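Local coordinates for protein probable nitrite reductase [nad(p)h] small subunit NIRD (Mycobacterium tuberculosis, PDB 4AIV) that probably serves as the Rieske-like small subunit that associates with NirB and is required for the NADH-dependent reduction of nitrite to ammonium, at residues A[36-41]-A[83-88]. Sequence-based numbering, arbitrary orientation.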
ATOM      1  N   ALA A  36      -3.722   1.180  -1.924  1.00  7.18           N
ATOM      2  CA  ALA A  36      -3.387  -0.201  -2.268  1.00  8.37           C
ATOM      3  C   ALA A  36      -2.791  -0.866  -1.025  1.00  9.46           C
ATOM      4  O   ALA A  36      -1.735  -0.440  -0.530  1.00  7.63           O
ATOM      5  CB  ALA A  36      -2.394  -0.246  -3.429  1.00  7.54           C
ATOM      6  N   LEU A  37      -3.472  -1.893  -0.523  1.00  6.86           N
ATOM      7  CA  LEU A  37      -3.062  -2.584   0.699  1.00  8.62           C
ATOM      8  C   LEU A  37      -2.501  -3.971   0.390  1.00  9.49           C
ATOM      9  O   LEU A  37      -3.127  -4.749  -0.333  1.00 10.26           O
ATOM     10  CB  LEU A  37      -4.255  -2.719   1.654  1.00  7.09           C
ATOM     11  CG  LEU A  37      -4.029  -3.514   2.957  1.00  9.35           C
ATOM     12  CD1 LEU A  37      -3.064  -2.787   3.931  1.00  8.06           C
ATOM     13  CD2 LEU A  37      -5.366  -3.829   3.640  1.00  5.74           C
ATOM     14  N   PHE A  38      -1.331  -4.277   0.947  1.00  7.80           N
ATOM     15  CA  PHE A  38      -0.672  -5.565   0.737  1.00  8.90           C
ATOM     16  C   PHE A  38      -0.238  -6.184   2.075  1.00 13.56           C
ATOM     17  O   PHE A  38       0.289  -5.491   2.945  1.00 10.90           O
ATOM     18  CB  PHE A  38       0.598  -5.382  -0.103  1.00  7.13           C
ATOM     19  CG  PHE A  38       0.378  -4.711  -1.438  1.00 11.72           C
ATOM     20  CD1 PHE A  38       0.390  -3.323  -1.550  1.00 11.84           C
ATOM     21  CD2 PHE A  38       0.188  -5.471  -2.587  1.00  9.05           C
ATOM     22  CE1 PHE A  38       0.214  -2.708  -2.787  1.00 12.38           C
ATOM     23  CE2 PHE A  38       0.004  -4.859  -3.833  1.00 11.21           C
ATOM     24  CZ  PHE A  38       0.012  -3.481  -3.927  1.00 10.12           C
ATOM     25  N   ARG A  39      -0.430  -7.491   2.219  1.00 11.39           N
ATOM     26  CA  ARG A  39       0.222  -8.257   3.283  1.00 11.30           C
ATOM     27  C   ARG A  39       1.425  -9.011   2.686  1.00 12.93           C
ATOM     28  O   ARG A  39       1.329  -9.589   1.599  1.00  9.93           O
ATOM     29  CB  ARG A  39      -0.774  -9.228   3.921  1.00 11.37           C
ATOM     30  CG  ARG A  39      -0.163 -10.397   4.688  1.00 12.79           C
ATOM     31  CD  ARG A  39      -1.265 -11.252   5.317  1.00 12.12           C
ATOM     32  NE  ARG A  39      -0.744 -12.479   5.917  1.00 10.95           N
ATOM     33  CZ  ARG A  39      -1.495 -13.409   6.500  1.00  9.77           C
ATOM     34  NH1 ARG A  39      -2.813 -13.262   6.578  1.00  8.93           N
ATOM     35  NH2 ARG A  39      -0.920 -14.489   7.012  1.00 10.57           N
ATOM     36  N   LEU A  40       2.561  -8.990   3.380  1.00 11.25           N
ATOM     37  CA  LEU A  40       3.758  -9.681   2.894  1.00 10.60           C
ATOM     38  C   LEU A  40       3.989 -10.994   3.640  1.00 11.59           C
ATOM     39  O   LEU A  40       3.362 -11.250   4.671  1.00  8.40           O
ATOM     40  CB  LEU A  40       4.994  -8.788   3.038  1.00  8.85           C
ATOM     41  CG  LEU A  40       4.900  -7.377   2.444  1.00 11.81           C
ATOM     42  CD1 LEU A  40       6.235  -6.656   2.563  1.00  9.20           C
ATOM     43  CD2 LEU A  40       4.440  -7.414   0.981  1.00 12.74           C
ATOM     44  N   ASP A  41       4.902 -11.814   3.122  1.00  9.01           N
ATOM     45  CA  ASP A  41       5.253 -13.084   3.759  1.00  9.25           C
ATOM     46  C   ASP A  41       5.750 -12.943   5.187  1.00 10.57           C
ATOM     47  O   ASP A  41       5.500 -13.824   6.013  1.00 10.23           O
ATOM     48  CB  ASP A  41       6.277 -13.857   2.931  1.00  9.58           C
ATOM     49  CG  ASP A  41       5.660 -14.483   1.690  1.00 23.10           C
ATOM     50  OD1 ASP A  41       4.418 -14.680   1.674  1.00 21.16           O
ATOM     51  OD2 ASP A  41       6.415 -14.771   0.735  1.00 20.75           O
ATOM     52  N   PHE A  83       7.819   0.565  -6.798  1.00  9.17           N
ATOM     53  CA  PHE A  83       7.597   1.494  -5.693  1.00 14.87           C
ATOM     54  C   PHE A  83       7.856   0.789  -4.358  1.00 13.86           C
ATOM     55  O   PHE A  83       7.263  -0.252  -4.074  1.00  8.82           O
ATOM     56  CB  PHE A  83       6.166   2.056  -5.724  1.00 11.86           C
ATOM     57  CG  PHE A  83       5.874   2.904  -6.939  1.00 15.63           C
ATOM     58  CD1 PHE A  83       5.483   2.314  -8.132  1.00 10.75           C
ATOM     59  CD2 PHE A  83       5.998   4.292  -6.891  1.00 14.79           C
ATOM     60  CE1 PHE A  83       5.216   3.084  -9.260  1.00 14.27           C
ATOM     61  CE2 PHE A  83       5.730   5.069  -8.015  1.00 12.60           C
ATOM     62  CZ  PHE A  83       5.337   4.459  -9.203  1.00 13.97           C
ATOM     63  N   ALA A  84       8.741   1.365  -3.547  1.00 11.30           N
ATOM     64  CA  ALA A  84       9.045   0.831  -2.217  1.00 12.40           C
ATOM     65  C   ALA A  84       7.810   0.877  -1.314  1.00 12.57           C
ATOM     66  O   ALA A  84       7.143   1.911  -1.218  1.00 10.97           O
ATOM     67  CB  ALA A  84      10.187   1.614  -1.591  1.00 10.77           C
ATOM     68  N   LEU A  85       7.497  -0.237  -0.647  1.00 10.29           N
ATOM     69  CA  LEU A  85       6.283  -0.283   0.179  1.00  9.95           C
ATOM     70  C   LEU A  85       6.464   0.473   1.498  1.00 13.88           C
ATOM     71  O   LEU A  85       5.483   0.897   2.127  1.00 13.20           O
ATOM     72  CB  LEU A  85       5.824  -1.737   0.408  1.00 11.60           C
ATOM     73  CG  LEU A  85       5.258  -2.456  -0.832  1.00 10.95           C
ATOM     74  CD1 LEU A  85       5.016  -3.958  -0.567  1.00  9.53           C
ATOM     75  CD2 LEU A  85       3.969  -1.790  -1.293  1.00 10.98           C
ATOM     76  N   ASP A  86       7.718   0.671   1.907  1.00 12.76           N
ATOM     77  CA  ASP A  86       7.983   1.324   3.185  1.00 15.02           C
ATOM     78  C   ASP A  86       7.790   2.845   3.155  1.00 16.13           C
ATOM     79  O   ASP A  86       7.285   3.421   4.115  1.00 19.68           O
ATOM     80  CB  ASP A  86       9.355   0.924   3.782  1.00 20.91           C
ATOM     81  CG  ASP A  86      10.546   1.343   2.909  1.00 22.79           C
ATOM     82  OD1 ASP A  86      10.353   1.970   1.847  1.00 16.45           O
ATOM     83  OD2 ASP A  86      11.691   1.050   3.309  1.00 25.54           O
ATOM     84  N   ASP A  87       8.154   3.492   2.051  1.00 13.52           N
ATOM     85  CA  ASP A  87       8.019   4.946   1.975  1.00 19.08           C
ATOM     86  C   ASP A  87       7.366   5.454   0.683  1.00 14.96           C
ATOM     87  O   ASP A  87       7.322   6.659   0.441  1.00 14.79           O
ATOM     88  CB  ASP A  87       9.371   5.627   2.199  1.00 16.61           C
ATOM     89  CG  ASP A  87      10.394   5.280   1.128  1.00 22.30           C
ATOM     90  OD1 ASP A  87      10.041   4.645   0.104  1.00 20.92           O
ATOM     91  OD2 ASP A  87      11.571   5.651   1.315  1.00 28.66           O
ATOM     92  N   GLY A  88       6.887   4.537  -0.151  1.00 11.08           N
ATOM     93  CA  GLY A  88       6.209   4.914  -1.381  1.00 10.70           C
ATOM     94  C   GLY A  88       7.094   5.466  -2.491  1.00 14.49           C
ATOM     95  O   GLY A  88       6.591   5.806  -3.565  1.00 12.75           O
TER
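Phe38 and Leu40 both meet Leu85 where two antiparallel sheets of this Rieske-like domain come together. Strand 34-39 belongs to the larger sheet. Residues 83 and 84 end strand 82-84, an outer strand of the smaller sheet, and the chain turns from Leu85 on. The joint is purely apolar. Phe38 is the first residue of 36-41 to make contact. Its CB points toward 83-88, and with CG anti to the carbonyl carbon (chi1 -56°) the CD1/CE1 side of the ring lies against Leu85. The ring atom CD1 of Phe38 is 3.9 Å from CD2 of Leu85, and CE1 of the same ring is 4.1 Å from that methyl. The two side chains cross at about a right angle, with the methyl set obliquely to the ring. Val74 touches both residues, and Val65 also packs on Phe38. Leu40 follows, just past the end of the strand. Its side chain and that of Leu85 reach toward each other, tip to tip. A glycerol lies near Leu40, which is partly exposed, whereas Phe38 and Leu85 are buried. Leu85 thus divides its two methyls between the partners: CD2 serves the ring of Phe38, while CD1 sits 3.8 Å from Leu40 CD2.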